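Local coordinates for protein DNA primase (Aquifex aeolicus, PDB 2AU3) that probably synthesises, as a DnaG-type RNA polymerase, the short RNA primers that DNA polymerase extends during DNA replication, at residues Ser21-Leu26 and Leu73-Ser78; Arg141-Gly146 and Leu234-Glu239. All coordinates share one frame; numbering follows the deposited sequence.

Contact 1 of 2, residues Ser21-Leu26 and Leu73-Ser78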
loop_
_atom_site.group_PDB
_atom_site.type_symbol
_atom_site.label_atom_id
_atom_site.label_comp_id
_atom_site.label_asym_id
_atom_site.label_seq_id
_atom_site.Cartn_x
_atom_site.Cartn_y
_atom_site.Cartn_z
ATOM N N SER A 21 14.886 -11.496 22.626
ATOM C CA SER A 21 15.251 -11.345 24.041
ATOM C C SER A 21 16.621 -11.956 24.390
ATOM O O SER A 21 17.271 -11.516 25.330
ATOM C CB SER A 21 14.165 -11.931 24.954
ATOM O OG SER A 21 14.404 -11.566 26.311
ATOM N N GLU A 22 17.048 -12.966 23.635
ATOM C CA GLU A 22 18.404 -13.503 23.749
ATOM C C GLU A 22 19.469 -12.421 23.480
ATOM O O GLU A 22 20.538 -12.425 24.096
ATOM C CB GLU A 22 18.592 -14.662 22.764
ATOM C CG GLU A 22 17.613 -15.822 22.968
ATOM C CD GLU A 22 18.262 -17.184 22.779
ATOM O OE1 GLU A 22 18.759 -17.481 21.672
ATOM O OE2 GLU A 22 18.259 -17.978 23.733
ATOM N N TYR A 23 19.157 -11.499 22.571
ATOM C CA TYR A 23 20.119 -10.497 22.102
ATOM C C TYR A 23 19.942 -9.175 22.814
ATOM O O TYR A 23 20.925 -8.540 23.211
ATOM C CB TYR A 23 19.927 -10.237 20.619
ATOM C CG TYR A 23 20.309 -11.368 19.726
ATOM C CD1 TYR A 23 21.628 -11.516 19.287
ATOM C CD2 TYR A 23 19.357 -12.275 19.282
ATOM C CE1 TYR A 23 21.977 -12.542 18.440
ATOM C CE2 TYR A 23 19.710 -13.335 18.473
ATOM C CZ TYR A 23 21.009 -13.442 18.032
ATOM O OH TYR A 23 21.354 -14.466 17.212
ATOM N N LEU A 24 18.685 -8.761 22.984
ATOM C CA LEU A 24 18.381 -7.437 23.524
ATOM C C LEU A 24 17.640 -7.442 24.869
ATOM O O LEU A 24 16.912 -8.392 25.205
ATOM C CB LEU A 24 17.604 -6.590 22.497
ATOM C CG LEU A 24 18.162 -6.547 21.061
ATOM C CD1 LEU A 24 17.244 -5.773 20.104
ATOM C CD2 LEU A 24 19.594 -5.997 21.035
ATOM N N ASN A 25 17.849 -6.368 25.630
ATOM C CA ASN A 25 17.068 -6.095 26.822
ATOM C C ASN A 25 15.723 -5.496 26.424
ATOM O O ASN A 25 15.649 -4.336 26.017
ATOM C CB ASN A 25 17.807 -5.122 27.750
ATOM C CG ASN A 25 19.259 -5.502 27.961
ATOM O OD1 ASN A 25 19.558 -6.582 28.454
ATOM N ND2 ASN A 25 20.169 -4.603 27.595
ATOM N N LEU A 26 14.663 -6.286 26.546
ATOM C CA LEU A 26 13.357 -5.858 26.086
ATOM C C LEU A 26 12.536 -5.414 27.288
ATOM O O LEU A 26 12.443 -6.142 28.290
ATOM C CB LEU A 26 12.647 -6.979 25.313
ATOM C CG LEU A 26 13.254 -7.443 23.980
ATOM C CD1 LEU A 26 12.436 -8.573 23.401
ATOM C CD2 LEU A 26 13.362 -6.304 22.983
ATOM N N LEU A 73 20.230 -9.972 10.482
ATOM C CA LEU A 73 20.809 -8.636 10.576
ATOM C C LEU A 73 21.788 -8.556 11.736
ATOM O O LEU A 73 22.903 -8.037 11.583
ATOM C CB LEU A 73 19.731 -7.541 10.686
ATOM C CG LEU A 73 18.774 -7.355 9.507
ATOM C CD1 LEU A 73 17.580 -6.456 9.931
ATOM C CD2 LEU A 73 19.490 -6.761 8.316
ATOM N N TYR A 74 21.397 -9.088 12.885
ATOM C CA TYR A 74 22.301 -9.103 14.030
ATOM C C TYR A 74 23.620 -9.844 13.738
ATOM O O TYR A 74 24.703 -9.331 14.032
ATOM C CB TYR A 74 21.622 -9.664 15.289
ATOM C CG TYR A 74 22.323 -9.217 16.561
ATOM C CD1 TYR A 74 21.953 -8.034 17.209
ATOM C CD2 TYR A 74 23.396 -9.949 17.075
ATOM C CE1 TYR A 74 22.621 -7.613 18.374
ATOM C CE2 TYR A 74 24.061 -9.549 18.239
ATOM C CZ TYR A 74 23.676 -8.385 18.879
ATOM O OH TYR A 74 24.348 -8.004 20.016
ATOM N N GLU A 75 23.540 -11.005 13.100
ATOM C CA GLU A 75 24.740 -11.821 12.901
ATOM C C GLU A 75 25.485 -11.522 11.600
ATOM O O GLU A 75 26.562 -12.084 11.347
ATOM C CB GLU A 75 24.405 -13.305 12.970
ATOM C CG GLU A 75 23.679 -13.711 14.249
ATOM C CD GLU A 75 24.573 -13.726 15.485
ATOM O OE1 GLU A 75 25.817 -13.559 15.355
ATOM O OE2 GLU A 75 24.028 -13.919 16.602
ATOM N N ASP A 76 24.906 -10.640 10.788
ATOM C CA ASP A 76 25.427 -10.316 9.453
ATOM C C ASP A 76 25.556 -11.565 8.585
ATOM O O ASP A 76 26.623 -11.867 8.066
ATOM C CB ASP A 76 26.758 -9.568 9.544
ATOM C CG ASP A 76 27.164 -8.932 8.213
ATOM O OD1 ASP A 76 26.333 -8.244 7.615
ATOM O OD2 ASP A 76 28.293 -9.073 7.686
ATOM N N ILE A 77 24.463 -12.305 8.476
ATOM C CA ILE A 77 24.381 -13.508 7.646
ATOM C C ILE A 77 23.104 -13.442 6.810
ATOM O O ILE A 77 22.253 -12.557 7.001
ATOM C CB ILE A 77 24.418 -14.847 8.509
ATOM C CG1 ILE A 77 23.183 -14.983 9.417
ATOM C CG2 ILE A 77 25.717 -14.975 9.314
ATOM C CD1 ILE A 77 23.334 -16.074 10.557
ATOM N N SER A 78 22.971 -14.370 5.878
ATOM C CA SER A 78 21.810 -14.371 5.013
ATOM C C SER A 78 20.566 -14.817 5.782
ATOM O O SER A 78 20.639 -15.507 6.817
ATOM C CB SER A 78 22.041 -15.293 3.820
ATOM O OG SER A 78 21.835 -16.632 4.214
#
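Tyr23 slides its ring across one face of the Tyr74 ring, and the two side chains pass antiparallel to one another. The meeting is off-centre: Tyr23 CD1 stands above the Tyr74 plane toward its rim, 3.2 Å from Tyr74 CD2, and Tyr23 CE1 follows at 3.3 Å from the same atom. With centroids 4.5 Å apart and planes inclined at 52°, the pair is oblique, neither a parallel stack nor a T. Tyr74 reaches this position because its CG lies anti to the backbone N (chi1 -158°), which sets the ring beside its own carbonyl carbon, where Tyr23 can cover it.

The same Tyr23 edge that passes over Tyr74 continues to Glu75. Tyr23 OH donates a hydrogen bond to Glu75 OE2 at 2.8 Å, received on the anti lone pair, away from the other carboxylate oxygen. OE2 sits near the plane of the Tyr23 ring, also 3.1 Å from Tyr23 CE1, while the carboxylate is turned 59° from that ring. A bend at its second torsion brings the glutamate's OE2 to the phenol. These contacts join the end of helix 16-23 to that of helix 67-75 within the CHC2 zinc-binding domain; the latter helix closes in a Schellman motif with Asp76, at positive phi, as its C' residue.

Leu24 adds a looser apolar touch, its CD2 lying 4.3 Å from Tyr74 CE1. Phe70, one turn before Tyr74, meets the Tyr23 ring edge-to-face and also touches Leu24.

Contact 2 of 2, residues Arg141-Gly146 and Leu234-Glu239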
loop_
_atom_site.group_PDB
_atom_site.type_symbol
_atom_site.label_atom_id
_atom_site.label_comp_id
_atom_site.label_asym_id
_atom_site.label_seq_id
_atom_site.Cartn_x
_atom_site.Cartn_y
_atom_site.Cartn_z
ATOM N N ARG A 141 9.614 5.984 6.587
ATOM C CA ARG A 141 10.101 4.782 7.253
ATOM C C ARG A 141 9.055 3.678 7.426
ATOM O O ARG A 141 9.361 2.492 7.208
ATOM C CB ARG A 141 10.671 5.133 8.611
ATOM C CG ARG A 141 11.983 5.910 8.508
ATOM C CD ARG A 141 12.649 6.145 9.839
ATOM N NE ARG A 141 11.833 6.949 10.748
ATOM C CZ ARG A 141 12.036 8.246 11.018
ATOM N NH1 ARG A 141 13.022 8.926 10.423
ATOM N NH2 ARG A 141 11.234 8.865 11.873
ATOM N N LYS A 142 7.833 4.066 7.818
ATOM C CA LYS A 142 6.736 3.103 7.928
ATOM C C LYS A 142 6.499 2.356 6.628
ATOM O O LYS A 142 6.267 1.129 6.639
ATOM C CB LYS A 142 5.432 3.776 8.348
ATOM C CG LYS A 142 4.258 2.790 8.455
ATOM C CD LYS A 142 3.003 3.537 8.875
ATOM C CE LYS A 142 1.826 2.594 9.050
ATOM N NZ LYS A 142 2.051 1.516 10.045
ATOM N N PHE A 143 6.507 3.112 5.529
ATOM C CA PHE A 143 6.211 2.585 4.204
ATOM C C PHE A 143 7.440 2.037 3.473
ATOM O O PHE A 143 7.323 1.569 2.340
ATOM C CB PHE A 143 5.495 3.632 3.337
ATOM C CG PHE A 143 4.017 3.730 3.622
ATOM C CD1 PHE A 143 3.084 3.015 2.851
ATOM C CD2 PHE A 143 3.564 4.464 4.684
ATOM C CE1 PHE A 143 1.700 3.090 3.132
ATOM C CE2 PHE A 143 2.182 4.543 4.970
ATOM C CZ PHE A 143 1.247 3.839 4.155
ATOM N N ASP A 144 8.596 2.078 4.138
ATOM C CA ASP A 144 9.815 1.447 3.620
ATOM C C ASP A 144 10.282 2.092 2.294
ATOM O O ASP A 144 10.851 1.435 1.427
ATOM C CB ASP A 144 9.648 -0.092 3.499
ATOM C CG ASP A 144 9.465 -0.763 4.851
ATOM O OD1 ASP A 144 8.562 -1.612 4.995
ATOM O OD2 ASP A 144 10.173 -0.486 5.852
ATOM N N LEU A 145 10.083 3.399 2.182
ATOM C CA LEU A 145 10.559 4.138 1.020
ATOM C C LEU A 145 12.032 3.952 0.820
ATOM O O LEU A 145 12.829 3.885 1.806
ATOM C CB LEU A 145 10.226 5.619 1.115
ATOM C CG LEU A 145 8.740 5.956 1.243
ATOM C CD1 LEU A 145 8.566 7.367 0.779
ATOM C CD2 LEU A 145 7.805 5.038 0.502
ATOM N N GLY A 146 12.414 3.895 -0.455
ATOM C CA GLY A 146 13.803 3.706 -0.782
ATOM C C GLY A 146 14.288 4.498 -1.975
ATOM O O GLY A 146 13.612 5.425 -2.469
ATOM N N LEU A 234 -3.107 -0.841 1.638
ATOM C CA LEU A 234 -4.070 -1.675 2.350
ATOM C C LEU A 234 -3.517 -2.276 3.656
ATOM O O LEU A 234 -4.167 -2.204 4.708
ATOM C CB LEU A 234 -4.670 -2.745 1.439
ATOM C CG LEU A 234 -5.867 -3.517 1.945
ATOM C CD1 LEU A 234 -7.042 -2.574 2.296
ATOM C CD2 LEU A 234 -6.267 -4.502 0.847
ATOM N N TYR A 235 -2.297 -2.804 3.601
ATOM C CA TYR A 235 -1.681 -3.402 4.768
ATOM C C TYR A 235 -1.581 -2.354 5.894
ATOM O O TYR A 235 -1.925 -2.608 7.053
ATOM C CB TYR A 235 -0.285 -3.918 4.418
ATOM C CG TYR A 235 0.527 -4.290 5.636
ATOM C CD1 TYR A 235 1.639 -3.540 6.011
ATOM C CD2 TYR A 235 0.182 -5.412 6.418
ATOM C CE1 TYR A 235 2.406 -3.905 7.128
ATOM C CE2 TYR A 235 0.930 -5.794 7.514
ATOM C CZ TYR A 235 2.027 -5.024 7.881
ATOM O OH TYR A 235 2.778 -5.377 8.986
ATOM N N GLU A 236 -1.121 -1.169 5.540
ATOM C CA GLU A 236 -0.981 -0.105 6.515
ATOM C C GLU A 236 -2.330 0.506 6.975
ATOM O O GLU A 236 -2.432 1.020 8.091
ATOM C CB GLU A 236 -0.092 0.978 5.926
ATOM C CG GLU A 236 1.348 0.533 5.726
ATOM C CD GLU A 236 1.571 -0.193 4.393
ATOM O OE1 GLU A 236 0.593 -0.371 3.623
ATOM O OE2 GLU A 236 2.732 -0.587 4.113
ATOM N N ALA A 237 -3.339 0.445 6.111
ATOM C CA ALA A 237 -4.612 1.136 6.337
ATOM C C ALA A 237 -5.667 0.287 7.047
ATOM O O ALA A 237 -6.592 0.834 7.636
ATOM C CB ALA A 237 -5.182 1.650 5.005
ATOM N N LYS A 238 -5.552 -1.038 6.973
ATOM C CA LYS A 238 -6.731 -1.887 7.201
ATOM C C LYS A 238 -7.269 -1.783 8.637
ATOM O O LYS A 238 -8.459 -1.852 8.861
ATOM C CB LYS A 238 -6.462 -3.355 6.795
ATOM C CG LYS A 238 -5.316 -4.007 7.529
ATOM C CD LYS A 238 -4.934 -5.353 6.929
ATOM C CE LYS A 238 -3.704 -5.924 7.658
ATOM N NZ LYS A 238 -3.375 -7.314 7.195
ATOM N N GLU A 239 -6.383 -1.583 9.604
ATOM C CA GLU A 239 -6.832 -1.426 10.991
ATOM C C GLU A 239 -7.572 -0.079 11.185
ATOM O O GLU A 239 -8.564 -0.011 11.880
ATOM C CB GLU A 239 -5.665 -1.606 11.972
ATOM C CG GLU A 239 -4.704 -0.410 12.054
ATOM C CD GLU A 239 -3.419 -0.749 12.806
ATOM O OE1 GLU A 239 -3.415 -1.770 13.533
ATOM O OE2 GLU A 239 -2.411 -0.018 12.682
HETATM O O HOH W 1 4.389 -0.732 6.213
HETATM O O HOH W 2 -0.624 0.597 10.094
#
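Glu236 lays its side chain over one face of the Phe143 ring, and this overlap forms the dense part of the contact. Its CG is 3.9 Å from the ring centroid and 25° off the normal, a CH-pi approach displaced toward the rim. CB meets Phe143 CZ at 3.6 Å, and the carboxyl carbon CD comes to 3.5 Å from Phe143 CE1. The chain bends at chi2 (85°), folding the carboxylate back along the ring so that the two planes stack only 19° apart. Leu256, Leu257 and Phe260 of helix 253-261 also pack on Phe143, the last ring edge-to-face, which is consistent with the burial of both Phe143 and Glu236.

The Lys142 side is looser. Its chain, extended as far as CE and bent only at the last torsion, runs alongside Glu236, head to tail, and touches it through CE, 3.9 Å from Glu236 CG. No direct hydrogen bond crosses between the segments; two waters make the polar links instead. One donates to both Lys142 O and Glu236 OE2. The other accepts from Lys142 NZ at 2.8 Å and donates to Glu236 O and, at greater length, to Glu239 OE2. Lys142 NZ remains 6.3 Å from Glu236 OE2, so the opposite charges are near but not paired directly.

Next along the chain, Asp144 forms salt bridges with Arg117, Lys57 and Lys194, a cluster that probably stabilises its negative charge. Asp144, at positive phi, is the C' residue of the Schellman motif that ends helix 137-142, its own N bonding weakly to Arg141 O, and the contact sets that helix end against helix 234-244 within the DnaG catalytic core.

Overall arrangement
Both segments of contact 1 precede those of contact 2 in the sequence, and the two belong to different parts of the protein, the CHC2 zinc finger and the N-terminal part of the catalytic core. Their centres are about 24 Å apart and their nearest atoms about 10 Å. Contact 1 lies at the surface, its centre about 28 Å from that of the chain, whereas contact 2 is buried, its centre about 6 Å from it. The zinc ion, held by Cys37, His40, Cys58 and Cys61, is about 9 Å from the Leu24 side chain and about 13 Å from that of Lys142. Both contacts lie away from the predicted magnesium ligands Glu251, Asp295 and Asp297. Lys57, next to Cys58, hydrogen-bonds Arg141 O, joining the zinc domain to contact 2.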